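Local coordinates for putative exported protein (Bordetella parapertussis, PDB 3OCJ), which is of unknown function but is probably a methyltransferase that uses S-adenosylmethionine, and holds a palmitic acid in the crystal, at residues A26-F39 against H248-Q262. Residues are numbered along the deposited sequence; the frame is centred on the assembly and turned at random. Where two conformers were deposited one is given.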
loop_
_atom_site.group_PDB
_atom_site.type_symbol
_atom_site.label_atom_id
_atom_site.label_comp_id
_atom_site.label_asym_id
_atom_site.label_seq_id
_atom_site.Cartn_x
_atom_site.Cartn_y
_atom_site.Cartn_z
ATOM N N ALA A 26 18.930 -3.841 -14.393
ATOM C CA ALA A 26 17.840 -3.235 -15.142
ATOM C C ALA A 26 18.335 -2.790 -16.515
ATOM O O ALA A 26 17.627 -2.940 -17.517
ATOM C CB ALA A 26 17.257 -2.060 -14.373
ATOM N N ARG A 27 19.548 -2.244 -16.560
ATOM C CA ARG A 27 20.123 -1.806 -17.827
ATOM C C ARG A 27 20.295 -2.993 -18.770
ATOM O O ARG A 27 20.000 -2.893 -19.964
ATOM C CB ARG A 27 21.458 -1.081 -17.621
ATOM C CG ARG A 27 22.058 -0.565 -18.926
ATOM C CD ARG A 27 23.375 0.162 -18.704
ATOM N NE ARG A 27 23.974 0.592 -19.967
ATOM C CZ ARG A 27 23.805 1.795 -20.507
ATOM N NH1 ARG A 27 23.056 2.702 -19.894
ATOM N NH2 ARG A 27 24.391 2.096 -21.659
ATOM N N GLN A 28 20.756 -4.120 -18.233
ATOM C CA GLN A 28 20.929 -5.310 -19.055
ATOM C C GLN A 28 19.599 -5.815 -19.601
ATOM O O GLN A 28 19.526 -6.252 -20.746
ATOM C CB GLN A 28 21.666 -6.414 -18.294
ATOM C CG GLN A 28 23.179 -6.288 -18.359
ATOM C CD GLN A 28 23.708 -6.331 -19.784
ATOM O OE1 GLN A 28 23.086 -6.911 -20.675
ATOM N NE2 GLN A 28 24.866 -5.720 -20.002
ATOM N N ARG A 29 18.545 -5.740 -18.793
ATOM C CA ARG A 29 17.228 -6.167 -19.247
ATOM C C ARG A 29 16.734 -5.297 -20.397
ATOM O O ARG A 29 16.030 -5.777 -21.284
ATOM C CB ARG A 29 16.221 -6.166 -18.093
ATOM C CG ARG A 29 16.480 -7.253 -17.069
ATOM C CD ARG A 29 15.298 -7.441 -16.127
ATOM N NE ARG A 29 15.057 -6.289 -15.259
ATOM C CZ ARG A 29 15.630 -6.093 -14.074
ATOM N NH1 ARG A 29 16.508 -6.965 -13.593
ATOM N NH2 ARG A 29 15.322 -5.012 -13.368
ATOM N N ILE A 30 17.106 -4.020 -20.378
ATOM C CA ILE A 30 16.747 -3.105 -21.457
ATOM C C ILE A 30 17.524 -3.453 -22.724
ATOM O O ILE A 30 16.941 -3.613 -23.798
ATOM C CB ILE A 30 17.052 -1.642 -21.094
ATOM C CG1 ILE A 30 16.169 -1.171 -19.935
ATOM C CG2 ILE A 30 16.827 -0.737 -22.294
ATOM C CD1 ILE A 30 16.622 0.166 -19.360
ATOM N N LEU A 31 18.841 -3.570 -22.592
ATOM C CA LEU A 31 19.704 -3.826 -23.742
ATOM C C LEU A 31 19.422 -5.173 -24.400
ATOM O O LEU A 31 19.504 -5.300 -25.621
ATOM C CB LEU A 31 21.177 -3.740 -23.337
ATOM C CG LEU A 31 21.659 -2.384 -22.822
ATOM C CD1 LEU A 31 23.127 -2.460 -22.452
ATOM C CD2 LEU A 31 21.426 -1.296 -23.854
ATOM N N LEU A 32 19.094 -6.173 -23.589
ATOM C CA LEU A 32 18.864 -7.522 -24.095
ATOM C C LEU A 32 17.477 -7.707 -24.705
ATOM O O LEU A 32 17.293 -8.544 -25.591
ATOM C CB LEU A 32 19.089 -8.561 -22.991
ATOM C CG LEU A 32 20.523 -8.739 -22.485
ATOM C CD1 LEU A 32 20.569 -9.730 -21.328
ATOM C CD2 LEU A 32 21.444 -9.184 -23.614
ATOM N N GLN A 33 16.503 -6.931 -24.236
ATOM C CA GLN A 33 15.118 -7.112 -24.667
ATOM C C GLN A 33 14.668 -6.090 -25.716
ATOM O O GLN A 33 13.683 -6.306 -26.420
ATOM C CB GLN A 33 14.175 -7.129 -23.458
ATOM C CG GLN A 33 14.480 -8.267 -22.493
ATOM C CD GLN A 33 13.629 -8.239 -21.237
ATOM O OE1 GLN A 33 12.720 -7.421 -21.102
ATOM N NE2 GLN A 33 13.924 -9.140 -20.305
ATOM N N GLY A 34 15.395 -4.980 -25.811
ATOM C CA GLY A 34 15.175 -4.006 -26.868
ATOM C C GLY A 34 13.952 -3.116 -26.749
ATOM O O GLY A 34 13.376 -2.964 -25.671
ATOM N N ASN A 35 13.560 -2.523 -27.875
ATOM C CA ASN A 35 12.455 -1.574 -27.932
ATOM C C ASN A 35 11.120 -2.150 -27.456
ATOM O O ASN A 35 10.888 -3.357 -27.528
ATOM C CB ASN A 35 12.268 -1.061 -29.370
ATOM C CG ASN A 35 13.476 -0.308 -29.893
ATOM O OD1 ASN A 35 14.404 0.010 -29.152
ATOM N ND2 ASN A 35 13.464 -0.016 -31.192
ATOM N N VAL A 36 10.247 -1.276 -26.968
ATOM C CA VAL A 36 8.847 -1.621 -26.754
ATOM C C VAL A 36 8.015 -0.530 -27.420
ATOM O O VAL A 36 8.529 0.551 -27.702
ATOM C CB VAL A 36 8.482 -1.725 -25.254
ATOM C CG1 VAL A 36 9.323 -2.791 -24.564
ATOM C CG2 VAL A 36 8.642 -0.378 -24.565
ATOM N N PRO A 37 6.731 -0.807 -27.688
ATOM C CA PRO A 37 5.894 0.227 -28.307
ATOM C C PRO A 37 5.891 1.515 -27.486
ATOM O O PRO A 37 5.462 1.504 -26.332
ATOM C CB PRO A 37 4.500 -0.404 -28.300
ATOM C CG PRO A 37 4.752 -1.873 -28.308
ATOM C CD PRO A 37 6.006 -2.076 -27.505
ATOM N N GLY A 38 6.378 2.605 -28.073
ATOM C CA GLY A 38 6.361 3.899 -27.411
ATOM C C GLY A 38 7.660 4.274 -26.715
ATOM O O GLY A 38 7.892 5.447 -26.421
ATOM N N PHE A 39 8.506 3.282 -26.457
ATOM C CA PHE A 39 9.759 3.507 -25.741
ATOM C C PHE A 39 10.902 2.692 -26.336
ATOM O O PHE A 39 11.003 1.491 -26.089
ATOM C CB PHE A 39 9.594 3.140 -24.261
ATOM C CG PHE A 39 8.425 3.805 -23.597
ATOM C CD1 PHE A 39 8.577 5.022 -22.955
ATOM C CD2 PHE A 39 7.173 3.214 -23.615
ATOM C CE1 PHE A 39 7.505 5.636 -22.346
ATOM C CE2 PHE A 39 6.093 3.823 -23.005
ATOM C CZ PHE A 39 6.259 5.038 -22.369
ATOM N N HIS A 248 -1.226 5.735 -22.629
ATOM C CA HIS A 248 0.210 5.981 -22.612
ATOM C C HIS A 248 0.774 5.836 -21.206
ATOM O O HIS A 248 1.845 5.247 -21.015
ATOM C CB HIS A 248 0.569 7.363 -23.150
ATOM C CG HIS A 248 2.024 7.684 -23.001
ATOM N ND1 HIS A 248 2.966 7.318 -23.939
ATOM C CD2 HIS A 248 2.706 8.290 -21.999
ATOM C CE1 HIS A 248 4.162 7.707 -23.532
ATOM N NE2 HIS A 248 4.031 8.301 -22.360
ATOM N N ASP A 249 0.068 6.391 -20.223
ATOM C CA ASP A 249 0.549 6.303 -18.847
ATOM C C ASP A 249 0.570 4.862 -18.357
ATOM O O ASP A 249 1.440 4.484 -17.577
ATOM C CB ASP A 249 -0.255 7.193 -17.908
ATOM C CG ASP A 249 -0.148 8.665 -18.265
ATOM O OD1 ASP A 249 0.855 9.050 -18.911
ATOM O OD2 ASP A 249 -1.051 9.433 -17.882
ATOM N N LEU A 250 -0.379 4.051 -18.813
ATOM C CA LEU A 250 -0.340 2.628 -18.492
ATOM C C LEU A 250 0.875 1.948 -19.137
ATOM O O LEU A 250 1.560 1.144 -18.495
ATOM C CB LEU A 250 -1.640 1.926 -18.913
ATOM C CG LEU A 250 -1.663 0.431 -18.607
ATOM C CD1 LEU A 250 -1.525 0.154 -17.107
ATOM C CD2 LEU A 250 -2.951 -0.185 -19.146
ATOM N N GLN A 251 1.149 2.261 -20.405
ATOM C CA GLN A 251 2.323 1.703 -21.071
ATOM C C GLN A 251 3.587 2.076 -20.305
ATOM O O GLN A 251 4.466 1.240 -20.088
ATOM C CB GLN A 251 2.433 2.205 -22.513
ATOM C CG GLN A 251 1.353 1.670 -23.433
ATOM C CD GLN A 251 1.518 2.147 -24.864
ATOM O OE1 GLN A 251 1.750 3.332 -25.113
ATOM N NE2 GLN A 251 1.397 1.226 -25.813
ATOM N N LEU A 252 3.665 3.335 -19.891
ATOM C CA LEU A 252 4.795 3.800 -19.089
ATOM C C LEU A 252 4.931 2.973 -17.803
ATOM O O LEU A 252 6.009 2.465 -17.488
ATOM C CB LEU A 252 4.650 5.288 -18.774
ATOM C CG LEU A 252 5.718 5.883 -17.849
ATOM C CD1 LEU A 252 7.088 5.884 -18.520
ATOM C CD2 LEU A 252 5.344 7.291 -17.394
ATOM N N GLN A 253 3.836 2.840 -17.064
ATOM C CA GLN A 253 3.845 2.047 -15.841
ATOM C C GLN A 253 4.286 0.610 -16.091
ATOM O O GLN A 253 5.087 0.056 -15.339
ATOM C CB GLN A 253 2.463 2.048 -15.207
ATOM C CG GLN A 253 2.385 1.143 -14.003
ATOM C CD GLN A 253 1.036 1.225 -13.359
ATOM O OE1 GLN A 253 0.663 2.268 -12.826
ATOM N NE2 GLN A 253 0.297 0.124 -13.388
ATOM N N GLN A 254 3.782 0.006 -17.160
ATOM C CA GLN A 254 4.121 -1.377 -17.452
ATOM C C GLN A 254 5.615 -1.560 -17.706
ATOM O O GLN A 254 6.205 -2.547 -17.272
ATOM C CB GLN A 254 3.312 -1.883 -18.642
ATOM C CG GLN A 254 1.834 -1.984 -18.328
ATOM C CD GLN A 254 0.999 -2.266 -19.550
ATOM O OE1 GLN A 254 1.375 -1.916 -20.668
ATOM N NE2 GLN A 254 -0.147 -2.901 -19.343
ATOM N N LEU A 255 6.222 -0.616 -18.416
ATOM C CA LEU A 255 7.650 -0.693 -18.688
ATOM C C LEU A 255 8.420 -0.496 -17.393
ATOM O O LEU A 255 9.324 -1.275 -17.061
ATOM C CB LEU A 255 8.049 0.369 -19.714
ATOM C CG LEU A 255 9.535 0.386 -20.077
ATOM C CD1 LEU A 255 9.961 -0.943 -20.692
ATOM C CD2 LEU A 255 9.813 1.536 -21.030
ATOM N N VAL A 256 8.049 0.535 -16.646
ATOM C CA VAL A 256 8.739 0.848 -15.404
ATOM C C VAL A 256 8.648 -0.307 -14.403
ATOM O O VAL A 256 9.654 -0.681 -13.790
ATOM C CB VAL A 256 8.242 2.174 -14.793
ATOM C CG1 VAL A 256 8.862 2.405 -13.418
ATOM C CG2 VAL A 256 8.582 3.334 -15.723
ATOM N N PHE A 257 7.459 -0.879 -14.236
ATOM C CA PHE A 257 7.279 -1.972 -13.281
ATOM C C PHE A 257 7.879 -3.285 -13.789
ATOM O O PHE A 257 8.698 -3.899 -13.117
ATOM C CB PHE A 257 5.791 -2.198 -12.943
ATOM C CG PHE A 257 5.154 -1.122 -12.095
ATOM C CD1 PHE A 257 5.833 0.033 -11.732
ATOM C CD2 PHE A 257 3.842 -1.286 -11.661
ATOM C CE1 PHE A 257 5.207 1.013 -10.949
ATOM C CE2 PHE A 257 3.216 -0.317 -10.883
ATOM C CZ PHE A 257 3.893 0.831 -10.528
ATOM N N THR A 258 7.465 -3.735 -14.971
ATOM C CA THR A 258 7.881 -5.064 -15.423
ATOM C C THR A 258 9.368 -5.171 -15.730
ATOM O O THR A 258 9.989 -6.191 -15.440
ATOM C CB THR A 258 7.098 -5.536 -16.659
ATOM O OG1 THR A 258 7.417 -4.705 -17.784
ATOM C CG2 THR A 258 5.615 -5.479 -16.384
ATOM N N ARG A 259 9.944 -4.123 -16.310
ATOM C CA ARG A 259 11.329 -4.206 -16.753
ATOM C C ARG A 259 12.330 -3.558 -15.802
ATOM O O ARG A 259 13.440 -4.060 -15.634
ATOM C CB ARG A 259 11.483 -3.612 -18.154
ATOM C CG ARG A 259 12.848 -3.867 -18.757
ATOM C CD ARG A 259 12.878 -3.541 -20.233
ATOM N NE ARG A 259 11.926 -4.357 -20.977
ATOM C CZ ARG A 259 11.890 -4.428 -22.304
ATOM N NH1 ARG A 259 12.757 -3.734 -23.027
ATOM N NH2 ARG A 259 10.991 -5.195 -22.903
ATOM N N LEU A 260 11.955 -2.444 -15.187
ATOM C CA LEU A 260 12.943 -1.704 -14.404
ATOM C C LEU A 260 12.953 -2.065 -12.916
ATOM O O LEU A 260 13.954 -2.578 -12.404
ATOM C CB LEU A 260 12.799 -0.197 -14.617
ATOM C CG LEU A 260 12.787 0.247 -16.085
ATOM C CD1 LEU A 260 12.756 1.767 -16.187
ATOM C CD2 LEU A 260 13.993 -0.319 -16.838
ATOM N N ILE A 261 11.842 -1.822 -12.229
ATOM C CA ILE A 261 11.775 -2.059 -10.786
ATOM C C ILE A 261 11.553 -3.525 -10.433
ATOM O O ILE A 261 12.216 -4.075 -9.554
ATOM C CB ILE A 261 10.635 -1.238 -10.157
ATOM C CG1 ILE A 261 10.924 0.260 -10.299
ATOM C CG2 ILE A 261 10.394 -1.664 -8.710
ATOM C CD1 ILE A 261 9.724 1.143 -9.971
ATOM N N GLN A 262 10.599 -4.147 -11.118
ATOM C CA GLN A 262 10.159 -5.514 -10.830
ATOM C C GLN A 262 9.590 -5.617 -9.419
ATOM O O GLN A 262 10.119 -6.319 -8.566
ATOM C CB GLN A 262 11.276 -6.524 -11.081
ATOM C CG GLN A 262 11.870 -6.357 -12.478
ATOM C CD GLN A 262 12.498 -7.622 -13.020
ATOM O OE1 GLN A 262 13.313 -8.260 -12.357
ATOM N NE2 GLN A 262 12.122 -7.987 -14.239
HETATM O O HOH W 1 11.408 -5.417 -25.714
#
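The guanidinium of R29 lies between two layers. Q262 stacks its side-chain amide on one face, the planes only 4° apart, with OE1 3.6 Å above the centre. A26 CA lies over the opposite face, offset toward its rim. At the edge, R29 grips one carbonyl oxygen side-on: NE donates to R259 O at 2.8 Å, and NH2 gives the same atom a longer, more bent bond. The Q262 amide is itself tied down, since NE2 donates to T258 O at 3.0 Å in a nearly straight bond (170°).

R259 runs the other way. Its CG stands anti to the backbone N (chi1 -171°), and the chain bends at chi3 to reach the end of helix 15-33. The side chain of Q33 lies over one guanidinium face, its amide nearly perpendicular. At the edge, NH1 donates to G34 O at 2.8 Å, in the carbonyl plane. NH2 donates to a water that also lies close to Q33 O and N35 O. Q44 of helix 41-53 donates to G34 O as well.

Beyond the arginines the contact is mostly apolar. I30 CD1 meets L260 CD2. F39, carried by the type II turn from V36, packs its CB on L255 CD2 at 3.6 Å. The far end of its ring touches H248 CE1 and L252 CA, while Q251 CB comes to the ring edge.

The contact joins helix 15-33 to helix 247-261, whose F257 touches the palmitic acid. The exchange is reciprocal. R29 takes a carbonyl of the last turn of helix 247-261, where a wider pi-type turn closes it, and R259 takes the carbonyl of G34, just past the end of helix 15-33. A guanidinium at the C-terminal end of each helix is consistent with a favourable interaction with the helix dipole.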